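Local coordinates for protein shikimate 5-dehydrogenase AroE (5-dehydroshikimate reductase) (Mycobacterium tuberculosis, PDB 4P4G) that probably catalyses the NADP-dependent interconversion of 3-dehydroshikimate and shikimate in chorismate biosynthesis, and binds shikimate in its pocket, at residues N103-G108 with G126-A131; L211-D216 with L237-H242; Q243-V248 with E259-A264. All coordinates share one frame; numbering follows the deposited sequence.

Interaction 1: residues N103-G108 with G126-A131. With SKM ((3R,4S,5R)-3,4,5-trihydroxycyclohex-1-ene-1-carboxylic acid), chain C.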
ATOM      1  N   ASN A 103       6.395  -6.511   4.130  1.00 11.45           N
ATOM      2  CA  ASN A 103       5.325  -5.808   3.458  1.00 10.85           C
ATOM      3  C   ASN A 103       4.163  -5.605   4.413  1.00 11.99           C
ATOM      4  O   ASN A 103       3.478  -6.561   4.781  1.00 13.73           O
ATOM      5  CB  ASN A 103       4.854  -6.550   2.211  1.00 12.27           C
ATOM      6  CG  ASN A 103       3.968  -5.692   1.350  1.00 15.36           C
ATOM      7  OD1 ASN A 103       2.888  -5.278   1.783  1.00 16.91           O
ATOM      8  ND2 ASN A 103       4.412  -5.404   0.134  1.00 14.99           N
ATOM      9  N   THR A 104       3.946  -4.360   4.816  1.00  8.32           N
ATOM     10  CA  THR A 104       2.812  -4.038   5.677  1.00  9.50           C
ATOM     11  C   THR A 104       1.604  -3.460   4.930  1.00 10.05           C
ATOM     12  O   THR A 104       0.594  -3.139   5.568  1.00  9.97           O
ATOM     13  CB  THR A 104       3.213  -3.072   6.815  1.00  9.25           C
ATOM     14  OG1 THR A 104       3.462  -1.771   6.266  1.00 10.41           O
ATOM     15  CG2 THR A 104       4.472  -3.555   7.525  1.00  9.58           C
ATOM     16  N   ASP A 105       1.691  -3.331   3.603  1.00 10.66           N
ATOM     17  CA  ASP A 105       0.553  -2.857   2.799  1.00 12.05           C
ATOM     18  C   ASP A 105      -0.594  -3.873   2.819  1.00 11.84           C
ATOM     19  O   ASP A 105      -1.750  -3.520   2.563  1.00 11.05           O
ATOM     20  CB  ASP A 105       0.949  -2.606   1.336  1.00 13.18           C
ATOM     21  CG  ASP A 105       1.786  -1.355   1.146  1.00 17.50           C
ATOM     22  OD1 ASP A 105       1.510  -0.332   1.808  1.00 18.01           O
ATOM     23  OD2 ASP A 105       2.729  -1.403   0.317  1.00 19.45           O
ATOM     24  N   ILE A 106      -0.274  -5.134   3.093  1.00 10.49           N
ATOM     25  CA  ILE A 106      -1.306  -6.158   3.272  1.00 11.20           C
ATOM     26  C   ILE A 106      -2.206  -5.749   4.438  1.00 12.20           C
ATOM     27  O   ILE A 106      -3.437  -5.758   4.309  1.00 11.79           O
ATOM     28  CB  ILE A 106      -0.694  -7.533   3.567  1.00 13.14           C
ATOM     29  CG1 ILE A 106       0.185  -7.998   2.408  1.00 13.73           C
ATOM     30  CG2 ILE A 106      -1.780  -8.556   3.876  1.00 14.21           C
ATOM     31  CD1 ILE A 106       1.127  -9.130   2.813  1.00 17.56           C
ATOM     32  N   ASP A 107      -1.589  -5.382   5.568  1.00 11.17           N
ATOM     33  CA  ASP A 107      -2.324  -4.839   6.721  1.00 12.66           C
ATOM     34  C   ASP A 107      -3.089  -3.578   6.354  1.00 13.39           C
ATOM     35  O   ASP A 107      -4.195  -3.348   6.852  1.00 11.42           O
ATOM     36  CB  ASP A 107      -1.373  -4.472   7.860  1.00 17.97           C
ATOM     37  CG  ASP A 107      -0.702  -5.666   8.483  1.00 27.04           C
ATOM     38  OD1 ASP A 107      -1.167  -6.806   8.272  1.00 28.25           O
ATOM     39  OD2 ASP A 107       0.290  -5.456   9.218  1.00 31.97           O
ATOM     40  N   GLY A 108      -2.471  -2.740   5.523  1.00 10.48           N
ATOM     41  CA  GLY A 108      -3.088  -1.510   5.072  1.00 10.33           C
ATOM     42  C   GLY A 108      -4.412  -1.786   4.397  1.00 11.29           C
ATOM     43  O   GLY A 108      -5.430  -1.149   4.704  1.00 11.47           O
ATOM     44  N   GLY A 126       1.427  -2.323 -10.194  1.00 16.96           N
ATOM     45  CA  GLY A 126       2.605  -1.781  -9.533  1.00 17.49           C
ATOM     46  C   GLY A 126       2.892  -2.467  -8.210  1.00 17.61           C
ATOM     47  O   GLY A 126       2.347  -3.532  -7.921  1.00 16.37           O
ATOM     48  N   GLY A 127       3.755  -1.860  -7.404  1.00 15.06           N
ATOM     49  CA  GLY A 127       4.226  -2.495  -6.182  1.00 15.37           C
ATOM     50  C   GLY A 127       3.199  -2.684  -5.078  1.00 14.68           C
ATOM     51  O   GLY A 127       3.407  -3.495  -4.176  1.00 15.66           O
ATOM     52  N   THR A 128       2.092  -1.947  -5.139  1.00 13.00           N
ATOM     53  CA  THR A 128       1.041  -2.062  -4.139  1.00 12.97           C
ATOM     54  C   THR A 128      -0.016  -3.086  -4.581  1.00 11.00           C
ATOM     55  O   THR A 128      -0.730  -3.659  -3.757  1.00 12.50           O
ATOM     56  CB  THR A 128       0.384  -0.693  -3.871  1.00 15.27           C
ATOM     57  OG1 THR A 128       1.397   0.254  -3.497  1.00 17.92           O
ATOM     58  CG2 THR A 128      -0.638  -0.796  -2.751  1.00 14.99           C
ATOM     59  N   ALA A 129      -0.099  -3.332  -5.884  1.00 10.18           N
ATOM     60  CA  ALA A 129      -1.098  -4.282  -6.394  1.00  9.96           C
ATOM     61  C   ALA A 129      -1.043  -5.706  -5.807  1.00 10.88           C
ATOM     62  O   ALA A 129      -2.084  -6.277  -5.496  1.00 10.82           O
ATOM     63  CB  ALA A 129      -1.068  -4.330  -7.932  1.00 11.49           C
ATOM     64  N   PRO A 130       0.154  -6.301  -5.676  1.00 11.34           N
ATOM     65  CA  PRO A 130       0.129  -7.647  -5.087  1.00 11.20           C
ATOM     66  C   PRO A 130      -0.254  -7.642  -3.611  1.00 10.54           C
ATOM     67  O   PRO A 130      -0.837  -8.616  -3.151  1.00 11.48           O
ATOM     68  CB  PRO A 130       1.558  -8.154  -5.284  1.00 12.34           C
ATOM     69  CG  PRO A 130       2.390  -6.925  -5.490  1.00 12.50           C
ATOM     70  CD  PRO A 130       1.502  -5.921  -6.140  1.00 12.00           C
ATOM     71  N   ALA A 131       0.056  -6.566  -2.888  1.00 11.32           N
ATOM     72  CA  ALA A 131      -0.412  -6.435  -1.511  1.00 12.00           C
ATOM     73  C   ALA A 131      -1.928  -6.357  -1.447  1.00 12.00           C
ATOM     74  O   ALA A 131      -2.542  -6.886  -0.522  1.00 12.92           O
ATOM     75  CB  ALA A 131       0.215  -5.227  -0.842  1.00 12.85           C
TER
HETATM   76  O12 SKM C 301       3.369   1.509   1.883  1.00 19.07           O
HETATM   77  C8  SKM C 301       3.249   2.884   2.238  1.00 19.11           C
HETATM   78  C6  SKM C 301       2.595   3.606   1.095  1.00 21.24           C
HETATM   79  O7  SKM C 301       3.202   3.258  -0.136  1.00 24.83           O
HETATM   80  C5  SKM C 301       2.743   5.027   1.296  1.00 17.41           C
HETATM   81  C4  SKM C 301       3.564   5.638   2.147  1.00 13.30           C
HETATM   82  C1  SKM C 301       3.586   7.156   2.197  1.00 11.21           C
HETATM   83  O2  SKM C 301       4.292   7.726   3.041  1.00 13.07           O
HETATM   84  O3  SKM C 301       2.902   7.834   1.410  1.00 14.87           O
HETATM   85  C10 SKM C 301       4.510   4.863   3.112  1.00 14.00           C
HETATM   86  C9  SKM C 301       4.618   3.401   2.584  1.00 17.56           C
HETATM   87  O11 SKM C 301       5.147   2.670   3.635  1.00 17.21           O
HETATM   88  O   HOH W   1       3.017  -3.431  -1.421  1.00 17.54           O
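A single water bridges Asn103, Asp105 and Gly127, and residues 103-108 and 126-131 share no direct hydrogen bond. It accepts from Asn103 ND2 and donates both of its hydrogens, to Asp105 OD2 (water oxygen to OD2, 2.7 Å) and to the backbone Gly127 O (water oxygen to O, 2.8 Å). Three bonds therefore fix this water.

The direct contact is small, with 187 Å² buried, and centres on one methyl group. Ala131 CB points into the first turn of the opposing helix and lies 3.5 Å from Asp105 CB, a tight methyl-to-methylene fit. Beside it, Asn103 OD1 approaches the same Ala131 CB to 3.7 Å, and Ile106 CG1 adds a looser touch at 4.3 Å from Ala131 CB. The backbones come close here, with 4.9 Å between Ile106 CA and Ala131 CA.

Asn103 has its CG anti to the backbone N (chi1 -167°), which brings OD1 back over the start of helix 105-113. There it accepts weakly from Asp105 N and, longer still, from Ile106 N, a capping bond, while ND2 also donates to Ser88 O.

Asp105 divides its two oxygens. Asp105 OD1 accepts from the shikimate hydroxyl O12 at 2.6 Å, whereas the water and a salt bridge from Lys69 both engage OD2; Lys69 also donates to Thr128 OG1.

Helix 81-86 packs on Asn103, Ile106 and Pro130, while helix 151-163 lies against Ala129 and Pro130. The contact thus joins the start of helix 105-113, just after strand 98-102 of the mixed sheet, to the start of helix 129-139, which follows strand 119-123 of the parallel sheet in a glycine-rich turn resembling the Rossmann pattern.

Interaction 2: residues L211-D216 with L237-H242. With SKM ((3R,4S,5R)-3,4,5-trihydroxycyclohex-1-ene-1-carboxylic acid), chain C.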
ATOM      1  N   LEU A 211     -11.592   1.351  -2.142  1.00  6.68           N
ATOM      2  CA  LEU A 211     -10.422   1.736  -1.366  1.00  8.05           C
ATOM      3  C   LEU A 211      -9.439   2.330  -2.350  1.00  7.73           C
ATOM      4  O   LEU A 211      -8.998   1.649  -3.268  1.00  6.64           O
ATOM      5  CB  LEU A 211      -9.815   0.510  -0.658  1.00  7.66           C
ATOM      6  CG  LEU A 211      -8.464   0.731   0.032  1.00  8.96           C
ATOM      7  CD1 LEU A 211      -8.549   1.841   1.095  1.00 11.76           C
ATOM      8  CD2 LEU A 211      -7.959  -0.562   0.652  1.00 11.28           C
ATOM      9  N   ASP A 212      -9.112   3.618  -2.201  1.00  9.58           N
ATOM     10  CA  ASP A 212      -8.161   4.244  -3.118  1.00 10.32           C
ATOM     11  C   ASP A 212      -6.835   4.404  -2.399  1.00 13.14           C
ATOM     12  O   ASP A 212      -6.787   4.969  -1.311  1.00 14.85           O
ATOM     13  CB  ASP A 212      -8.691   5.610  -3.595  1.00 13.24           C
ATOM     14  CG  ASP A 212      -8.024   6.092  -4.882  1.00 17.48           C
ATOM     15  OD1 ASP A 212      -6.852   5.725  -5.121  1.00 16.73           O
ATOM     16  OD2 ASP A 212      -8.673   6.846  -5.653  1.00 17.67           O
ATOM     17  N   ALA A 213      -5.757   3.895  -2.986  1.00 10.42           N
ATOM     18  CA  ALA A 213      -4.441   4.025  -2.355  1.00 11.37           C
ATOM     19  C   ALA A 213      -3.946   5.468  -2.315  1.00 12.11           C
ATOM     20  O   ALA A 213      -3.111   5.832  -1.481  1.00 13.76           O
ATOM     21  CB  ALA A 213      -3.430   3.129  -3.046  1.00 11.90           C
ATOM     22  N   ILE A 214      -4.459   6.289  -3.224  1.00 11.40           N
ATOM     23  CA  ILE A 214      -4.064   7.698  -3.320  1.00 11.91           C
ATOM     24  C   ILE A 214      -4.659   8.511  -2.159  1.00 12.00           C
ATOM     25  O   ILE A 214      -5.807   8.283  -1.758  1.00 11.87           O
ATOM     26  CB  ILE A 214      -4.558   8.322  -4.651  1.00 13.99           C
ATOM     27  CG1 ILE A 214      -3.937   7.612  -5.860  1.00 19.78           C
ATOM     28  CG2 ILE A 214      -4.269   9.834  -4.685  1.00 12.96           C
ATOM     29  CD1 ILE A 214      -2.425   7.638  -5.883  1.00 23.80           C
ATOM     30  N   TYR A 215      -3.894   9.448  -1.611  1.00 11.26           N
ATOM     31  CA  TYR A 215      -4.443  10.346  -0.602  1.00 11.29           C
ATOM     32  C   TYR A 215      -4.148  11.832  -0.836  1.00 11.36           C
ATOM     33  O   TYR A 215      -4.672  12.681  -0.127  1.00 14.14           O
ATOM     34  CB  TYR A 215      -4.053   9.909   0.820  1.00 10.94           C
ATOM     35  CG  TYR A 215      -2.568   9.891   1.155  1.00 10.20           C
ATOM     36  CD1 TYR A 215      -1.891  11.056   1.486  1.00 11.27           C
ATOM     37  CD2 TYR A 215      -1.867   8.695   1.188  1.00 11.00           C
ATOM     38  CE1 TYR A 215      -0.539  11.038   1.811  1.00 10.64           C
ATOM     39  CE2 TYR A 215      -0.515   8.658   1.516  1.00 12.97           C
ATOM     40  CZ  TYR A 215       0.135   9.829   1.828  1.00 12.81           C
ATOM     41  OH  TYR A 215       1.471   9.799   2.159  1.00 13.47           O
ATOM     42  N   ASP A 216      -3.317  12.146  -1.828  1.00 12.88           N
ATOM     43  CA  ASP A 216      -2.946  13.538  -2.089  1.00 17.53           C
ATOM     44  C   ASP A 216      -2.589  13.652  -3.570  1.00 18.85           C
ATOM     45  O   ASP A 216      -1.719  12.926  -4.045  1.00 20.50           O
ATOM     46  CB  ASP A 216      -1.757  13.935  -1.204  1.00 20.24           C
ATOM     47  CG  ASP A 216      -1.524  15.448  -1.146  1.00 27.07           C
ATOM     48  OD1 ASP A 216      -2.113  16.201  -1.950  1.00 30.34           O
ATOM     49  OD2 ASP A 216      -0.725  15.886  -0.294  1.00 28.75           O
ATOM     50  N   LEU A 237      -5.549   7.574   3.115  1.00  8.30           N
ATOM     51  CA  LEU A 237      -5.119   7.874   4.481  1.00  8.68           C
ATOM     52  C   LEU A 237      -5.439   6.724   5.412  1.00  8.32           C
ATOM     53  O   LEU A 237      -4.691   6.469   6.366  1.00  7.51           O
ATOM     54  CB  LEU A 237      -5.805   9.142   5.013  1.00 10.79           C
ATOM     55  CG  LEU A 237      -5.324  10.494   4.499  1.00 13.84           C
ATOM     56  CD1 LEU A 237      -5.983  11.618   5.304  1.00 15.03           C
ATOM     57  CD2 LEU A 237      -3.812  10.580   4.595  1.00 12.84           C
ATOM     58  N   GLN A 238      -6.556   6.037   5.166  1.00  7.10           N
ATOM     59  CA  GLN A 238      -6.916   4.902   6.020  1.00  7.48           C
ATOM     60  C   GLN A 238      -5.952   3.736   5.761  1.00  8.13           C
ATOM     61  O   GLN A 238      -5.515   3.061   6.706  1.00 10.65           O
ATOM     62  CB  GLN A 238      -8.391   4.497   5.827  1.00 13.04           C
ATOM     63  CG  GLN A 238      -9.384   5.612   6.210  1.00 13.63           C
ATOM     64  CD  GLN A 238      -9.218   6.072   7.656  1.00 17.04           C
ATOM     65  OE1 GLN A 238      -9.040   5.260   8.560  1.00 20.02           O
ATOM     66  NE2 GLN A 238      -9.269   7.380   7.870  1.00 18.78           N
ATOM     67  N   MET A 239      -5.594   3.515   4.495  1.00  8.52           N
ATOM     68  CA  MET A 239      -4.569   2.511   4.176  1.00  9.40           C
ATOM     69  C   MET A 239      -3.228   2.892   4.804  1.00 10.58           C
ATOM     70  O   MET A 239      -2.531   2.039   5.353  1.00  9.91           O
ATOM     71  CB  MET A 239      -4.397   2.334   2.664  1.00 12.93           C
ATOM     72  CG  MET A 239      -3.523   1.134   2.300  1.00 17.89           C
ATOM     73  SD  MET A 239      -3.291   0.934   0.528  1.00 37.68           S
ATOM     74  CE  MET A 239      -4.948   1.264  -0.057  1.00 18.76           C
ATOM     75  N   LEU A 240      -2.878   4.175   4.735  1.00  9.02           N
ATOM     76  CA  LEU A 240      -1.630   4.662   5.332  1.00  8.51           C
ATOM     77  C   LEU A 240      -1.547   4.379   6.833  1.00  8.24           C
ATOM     78  O   LEU A 240      -0.531   3.908   7.324  1.00  8.43           O
ATOM     79  CB  LEU A 240      -1.475   6.169   5.081  1.00  7.81           C
ATOM     80  CG  LEU A 240      -0.188   6.765   5.661  1.00 10.50           C
ATOM     81  CD1 LEU A 240       1.008   6.318   4.817  1.00 12.11           C
ATOM     82  CD2 LEU A 240      -0.301   8.289   5.717  1.00 11.13           C
ATOM     83  N   LEU A 241      -2.622   4.673   7.559  1.00  5.96           N
ATOM     84  CA  LEU A 241      -2.694   4.406   8.989  1.00  5.88           C
ATOM     85  C   LEU A 241      -2.493   2.933   9.294  1.00  6.40           C
ATOM     86  O   LEU A 241      -1.660   2.570  10.132  1.00  8.47           O
ATOM     87  CB  LEU A 241      -4.065   4.813   9.514  1.00  6.08           C
ATOM     88  CG  LEU A 241      -4.273   4.552  11.008  1.00  9.05           C
ATOM     89  CD1 LEU A 241      -3.286   5.350  11.842  1.00 11.27           C
ATOM     90  CD2 LEU A 241      -5.697   4.892  11.394  1.00 10.99           C
ATOM     91  N   HIS A 242      -3.257   2.080   8.623  1.00  8.41           N
ATOM     92  CA  HIS A 242      -3.229   0.667   8.960  1.00  9.55           C
ATOM     93  C   HIS A 242      -1.910  -0.013   8.597  1.00 12.40           C
ATOM     94  O   HIS A 242      -1.473  -0.912   9.310  1.00 15.96           O
ATOM     95  CB  HIS A 242      -4.453  -0.064   8.399  1.00 10.31           C
ATOM     96  CG  HIS A 242      -5.698   0.213   9.181  1.00 10.04           C
ATOM     97  ND1 HIS A 242      -6.052  -0.525  10.286  1.00 13.07           N
ATOM     98  CD2 HIS A 242      -6.641   1.175   9.044  1.00 13.15           C
ATOM     99  CE1 HIS A 242      -7.180  -0.042  10.788  1.00 15.14           C
ATOM    100  NE2 HIS A 242      -7.557   0.986  10.052  1.00 13.84           N
TER
HETATM  101  O12 SKM C 301       3.369   1.509   1.883  1.00 19.07           O
HETATM  102  C8  SKM C 301       3.249   2.884   2.238  1.00 19.11           C
HETATM  103  C6  SKM C 301       2.595   3.606   1.095  1.00 21.24           C
HETATM  104  O7  SKM C 301       3.202   3.258  -0.136  1.00 24.83           O
HETATM  105  C5  SKM C 301       2.743   5.027   1.296  1.00 17.41           C
HETATM  106  C4  SKM C 301       3.564   5.638   2.147  1.00 13.30           C
HETATM  107  C1  SKM C 301       3.586   7.156   2.197  1.00 11.21           C
HETATM  108  O2  SKM C 301       4.292   7.726   3.041  1.00 13.07           O
HETATM  109  O3  SKM C 301       2.902   7.834   1.410  1.00 14.87           O
HETATM  110  C10 SKM C 301       4.510   4.863   3.112  1.00 14.00           C
HETATM  111  C9  SKM C 301       4.618   3.401   2.584  1.00 17.56           C
HETATM  112  O11 SKM C 301       5.147   2.670   3.635  1.00 17.21           O
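Leu211 and Met239 meet with their side chains roughly perpendicular, and the methionine methyl is the point of contact. Met239 runs extended from its backbone (CG anti to N, chi1 -170°) and bends only at its last torsion, chi3 -42°. That bend seats CE against the branch of the leucine, with Met239 CE 3.6 Å from Leu211 CG, Leu211 CD2 equally close and CD1 slightly farther. The same CE lies 3.8 Å from Ala213 CB, so one methyl packs against the end of strand 209-212 and the residue that follows it.

Tyr215 and Leu237 are set nearly square to each other as well. Leu237 CD2 reaches the ring obliquely, 3.7 Å from Tyr215 CD1, and the tyrosine CB abuts the helix backbone at Leu237 N. Farther along the ring, Leu240 CD2 is 4.2 Å from Tyr215 CZ, again at an oblique angle. With CG lodged between the backbone N and the carbonyl carbon (chi1 62°), the ring is swung alongside helix 236-252, and its hydroxyl reaches the ligand. Tyr215 OH donates to carboxylate oxygen O3 of shikimate at 2.5 Å, O3 lying at the ring edge near its plane. The hydroxyl oxygen is also hydrogen-bonded to Arg19 N.

Leu240 adds an apolar surface beside that polar end: its CD1 is 3.8 Å from shikimate C4. Where the chain leaves the strand, Asp212 OD1 accepts from Ile214 N, which meets it from above the carboxylate plane, an Asx turn; Asp212 OD2 is hydrogen-bonded to Thr220 OG1.

Tyr215 and Leu240 thus join Ser18 and Ser20 in the shikimate pocket, at the C-terminal end of a strand of the Rossmann-like parallel sheet.

Interaction 3: residues Q243-V248 with E259-A264. With SKM ((3R,4S,5R)-3,4,5-trihydroxycyclohex-1-ene-1-carboxylic acid), chain C.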
ATOM      1  N   GLN A 243      -1.261   0.418   7.519  1.00 10.16           N
ATOM      2  CA  GLN A 243       0.055  -0.146   7.191  1.00  9.13           C
ATOM      3  C   GLN A 243       1.137   0.411   8.114  1.00 10.18           C
ATOM      4  O   GLN A 243       2.198  -0.193   8.274  1.00 10.72           O
ATOM      5  CB  GLN A 243       0.421   0.078   5.711  1.00 10.87           C
ATOM      6  CG  GLN A 243       0.649   1.525   5.308  1.00 10.55           C
ATOM      7  CD  GLN A 243       2.036   2.028   5.647  1.00 12.74           C
ATOM      8  OE1 GLN A 243       3.036   1.345   5.417  1.00 15.19           O
ATOM      9  NE2 GLN A 243       2.104   3.222   6.212  1.00 10.56           N
ATOM     10  N   ALA A 244       0.871   1.560   8.725  1.00  8.28           N
ATOM     11  CA  ALA A 244       1.883   2.222   9.541  1.00  8.31           C
ATOM     12  C   ALA A 244       2.056   1.521  10.886  1.00 10.93           C
ATOM     13  O   ALA A 244       3.143   1.540  11.444  1.00 11.58           O
ATOM     14  CB  ALA A 244       1.550   3.684   9.738  1.00 11.22           C
ATOM     15  N   PHE A 245       0.989   0.910  11.402  1.00 12.89           N
ATOM     16  CA  PHE A 245       1.058   0.209  12.687  1.00 13.79           C
ATOM     17  C   PHE A 245       2.195  -0.813  12.728  1.00 13.81           C
ATOM     18  O   PHE A 245       3.014  -0.816  13.644  1.00 12.19           O
ATOM     19  CB  PHE A 245      -0.257  -0.518  12.986  1.00 14.02           C
ATOM     20  CG  PHE A 245      -1.440   0.390  13.172  1.00 12.56           C
ATOM     21  CD1 PHE A 245      -1.310   1.631  13.786  1.00 13.71           C
ATOM     22  CD2 PHE A 245      -2.696  -0.016  12.743  1.00 14.34           C
ATOM     23  CE1 PHE A 245      -2.417   2.457  13.960  1.00 14.79           C
ATOM     24  CE2 PHE A 245      -3.799   0.804  12.914  1.00 15.03           C
ATOM     25  CZ  PHE A 245      -3.661   2.037  13.520  1.00 15.53           C
ATOM     26  N   ALA A 246       2.257  -1.679  11.725  1.00 12.30           N
ATOM     27  CA  ALA A 246       3.247  -2.743  11.729  1.00 14.52           C
ATOM     28  C   ALA A 246       4.642  -2.192  11.470  1.00 11.89           C
ATOM     29  O   ALA A 246       5.635  -2.787  11.881  1.00 14.31           O
ATOM     30  CB  ALA A 246       2.886  -3.803  10.703  1.00 16.10           C
ATOM     31  N   GLN A 247       4.719  -1.071  10.756  1.00  8.71           N
ATOM     32  CA  GLN A 247       6.010  -0.445  10.517  1.00  9.64           C
ATOM     33  C   GLN A 247       6.583   0.107  11.816  1.00  9.28           C
ATOM     34  O   GLN A 247       7.767  -0.087  12.124  1.00  9.37           O
ATOM     35  CB  GLN A 247       5.885   0.657   9.470  1.00 10.95           C
ATOM     36  CG  GLN A 247       5.800   0.144   8.055  1.00 12.89           C
ATOM     37  CD  GLN A 247       5.968   1.259   7.057  1.00 13.39           C
ATOM     38  OE1 GLN A 247       5.823   2.444   7.398  1.00 13.89           O
ATOM     39  NE2 GLN A 247       6.294   0.902   5.825  1.00 13.26           N
ATOM     40  N   VAL A 248       5.748   0.787  12.597  1.00  8.75           N
ATOM     41  CA  VAL A 248       6.194   1.291  13.898  1.00  7.56           C
ATOM     42  C   VAL A 248       6.674   0.148  14.795  1.00  8.63           C
ATOM     43  O   VAL A 248       7.708   0.257  15.445  1.00 12.16           O
ATOM     44  CB  VAL A 248       5.088   2.125  14.585  1.00  9.54           C
ATOM     45  CG1 VAL A 248       5.472   2.451  16.013  1.00 11.01           C
ATOM     46  CG2 VAL A 248       4.859   3.422  13.800  1.00 10.54           C
ATOM     47  N   GLU A 259      -4.039   4.466  19.303  1.00 13.79           N
ATOM     48  CA  GLU A 259      -4.805   5.666  19.664  1.00 15.76           C
ATOM     49  C   GLU A 259      -4.081   6.946  19.224  1.00 16.03           C
ATOM     50  O   GLU A 259      -4.657   7.806  18.549  1.00 15.54           O
ATOM     51  CB  GLU A 259      -5.118   5.680  21.179  1.00 19.43           C
ATOM     52  CG  GLU A 259      -3.912   5.901  22.140  1.00 31.86           C
ATOM     53  CD  GLU A 259      -2.698   5.012  21.823  1.00 27.00           C
ATOM     54  OE1 GLU A 259      -2.874   3.952  21.198  1.00 33.40           O
ATOM     55  OE2 GLU A 259      -1.576   5.370  22.186  1.00 13.72           O
ATOM     56  N   ALA A 260      -2.805   7.057  19.575  1.00 14.28           N
ATOM     57  CA  ALA A 260      -2.022   8.239  19.240  1.00 13.03           C
ATOM     58  C   ALA A 260      -1.902   8.428  17.736  1.00 10.68           C
ATOM     59  O   ALA A 260      -1.959   9.560  17.239  1.00 11.46           O
ATOM     60  CB  ALA A 260      -0.639   8.154  19.871  1.00 13.31           C
ATOM     61  N   MET A 261      -1.727   7.330  17.005  1.00 10.83           N
ATOM     62  CA  MET A 261      -1.551   7.422  15.565  1.00 10.44           C
ATOM     63  C   MET A 261      -2.870   7.776  14.893  1.00  9.82           C
ATOM     64  O   MET A 261      -2.895   8.501  13.900  1.00 10.35           O
ATOM     65  CB  MET A 261      -0.976   6.121  15.014  1.00 11.35           C
ATOM     66  CG  MET A 261       0.442   5.889  15.507  1.00  9.33           C
ATOM     67  SD  MET A 261       1.071   4.255  15.080  1.00 11.48           S
ATOM     68  CE  MET A 261       1.262   4.407  13.313  1.00 13.41           C
ATOM     69  N   THR A 262      -3.964   7.285  15.455  1.00  8.82           N
ATOM     70  CA  THR A 262      -5.279   7.604  14.904  1.00  9.91           C
ATOM     71  C   THR A 262      -5.595   9.079  15.136  1.00 12.08           C
ATOM     72  O   THR A 262      -6.120   9.756  14.245  1.00 13.35           O
ATOM     73  CB  THR A 262      -6.374   6.709  15.495  1.00 11.64           C
ATOM     74  OG1 THR A 262      -6.065   5.338  15.221  1.00 12.45           O
ATOM     75  CG2 THR A 262      -7.716   7.045  14.872  1.00 14.84           C
ATOM     76  N   CYS A 263      -5.254   9.589  16.316  1.00  8.72           N
ATOM     77  CA  CYS A 263      -5.371  11.027  16.566  1.00 11.18           C
ATOM     78  C   CYS A 263      -4.494  11.880  15.643  1.00 12.74           C
ATOM     79  O   CYS A 263      -4.875  12.994  15.269  1.00 13.94           O
ATOM     80  CB  CYS A 263      -5.043  11.335  18.013  1.00 12.35           C
ATOM     81  SG  CYS A 263      -6.269  10.688  19.139  1.00 20.22           S
ATOM     82  N   ALA A 264      -3.312  11.383  15.297  1.00 11.49           N
ATOM     83  CA  ALA A 264      -2.441  12.122  14.378  1.00 12.28           C
ATOM     84  C   ALA A 264      -3.080  12.195  13.001  1.00 12.15           C
ATOM     85  O   ALA A 264      -3.011  13.227  12.330  1.00 12.44           O
ATOM     86  CB  ALA A 264      -1.081  11.478  14.288  1.00 11.90           C
TER
HETATM   87  O12 SKM C 301       3.369   1.509   1.883  1.00 19.07           O
HETATM   88  C8  SKM C 301       3.249   2.884   2.238  1.00 19.11           C
HETATM   89  C6  SKM C 301       2.595   3.606   1.095  1.00 21.24           C
HETATM   90  O7  SKM C 301       3.202   3.258  -0.136  1.00 24.83           O
HETATM   91  C5  SKM C 301       2.743   5.027   1.296  1.00 17.41           C
HETATM   92  C4  SKM C 301       3.564   5.638   2.147  1.00 13.30           C
HETATM   93  C1  SKM C 301       3.586   7.156   2.197  1.00 11.21           C
HETATM   94  O2  SKM C 301       4.292   7.726   3.041  1.00 13.07           O
HETATM   95  O3  SKM C 301       2.902   7.834   1.410  1.00 14.87           O
HETATM   96  C10 SKM C 301       4.510   4.863   3.112  1.00 14.00           C
HETATM   97  C9  SKM C 301       4.618   3.401   2.584  1.00 17.56           C
HETATM   98  O11 SKM C 301       5.147   2.670   3.635  1.00 17.21           O
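A Met-aromatic contact joins helices 236-252 and 258-267 in the C-terminal part of shikimate dehydrogenase, with Met261 meeting Phe245. The sulfur sits at the ring edge rather than over a face: Met261 SD is 5.0 Å from the centroid of the Phe245 ring and 86° off its normal, with Phe245 CD1 its closest ring atom at 3.8 Å.

The two side chains lie alongside one another, each reaching toward the other's helix. Met261 is extended as far as its sulfur and then turns at chi3 (70°), which lays CE into the helix surface. There Met261 CE touches Ala244 CB at 3.7 Å and Val248 CG2 at 3.8 Å, residues one turn apart. Phe245 also makes a cation-pi contact with Arg258 and an edge-to-face pairing with His242. Helix 20-30 adds Ala27 beside Met261.

The segment axes run 11.1 Å apart at an angle of 134°, a wide spacing that the long methionine spans.

Polar chemistry lies on another side of helix 236-252. Gln243 OE1 accepts from shikimate O11 at 3.1 Å, and Gln247 NE2 donates to that hydroxyl at 3.0 Å, so the hydroxyl both gives and receives. Ser63 and His24 hold Gln247 OE1.

This helix of the shikimate dehydrogenase C-terminal region thus packs on helix 258-267 with one side and gives Gln243 and Gln247 to the substrate pocket with another.

Shikimate ties the three contacts together, yet each meets a different part of it: interaction 1 reaches hydroxyl O12, interaction 2 the carboxylate and ring carbons, and interaction 3 hydroxyl O11. Interactions 2 and 3 share helix 236-252, while interaction 1 touches that helix through Thr104 OG1, probably hydrogen-bonded to Gln243 O, and through Gly108 packing on Met239. Interaction 1 lies nearest the middle of the chain, its centre about 4 Å from the chain centre, and is bridged by water. Interaction 2 is partly buried and buries the most surface, through leucine, methionine and tyrosine. Interaction 3, its centre about 15 Å from the chain centre, is mostly buried but edged by exposed Thr262, and relies on sulfur and methyl packing.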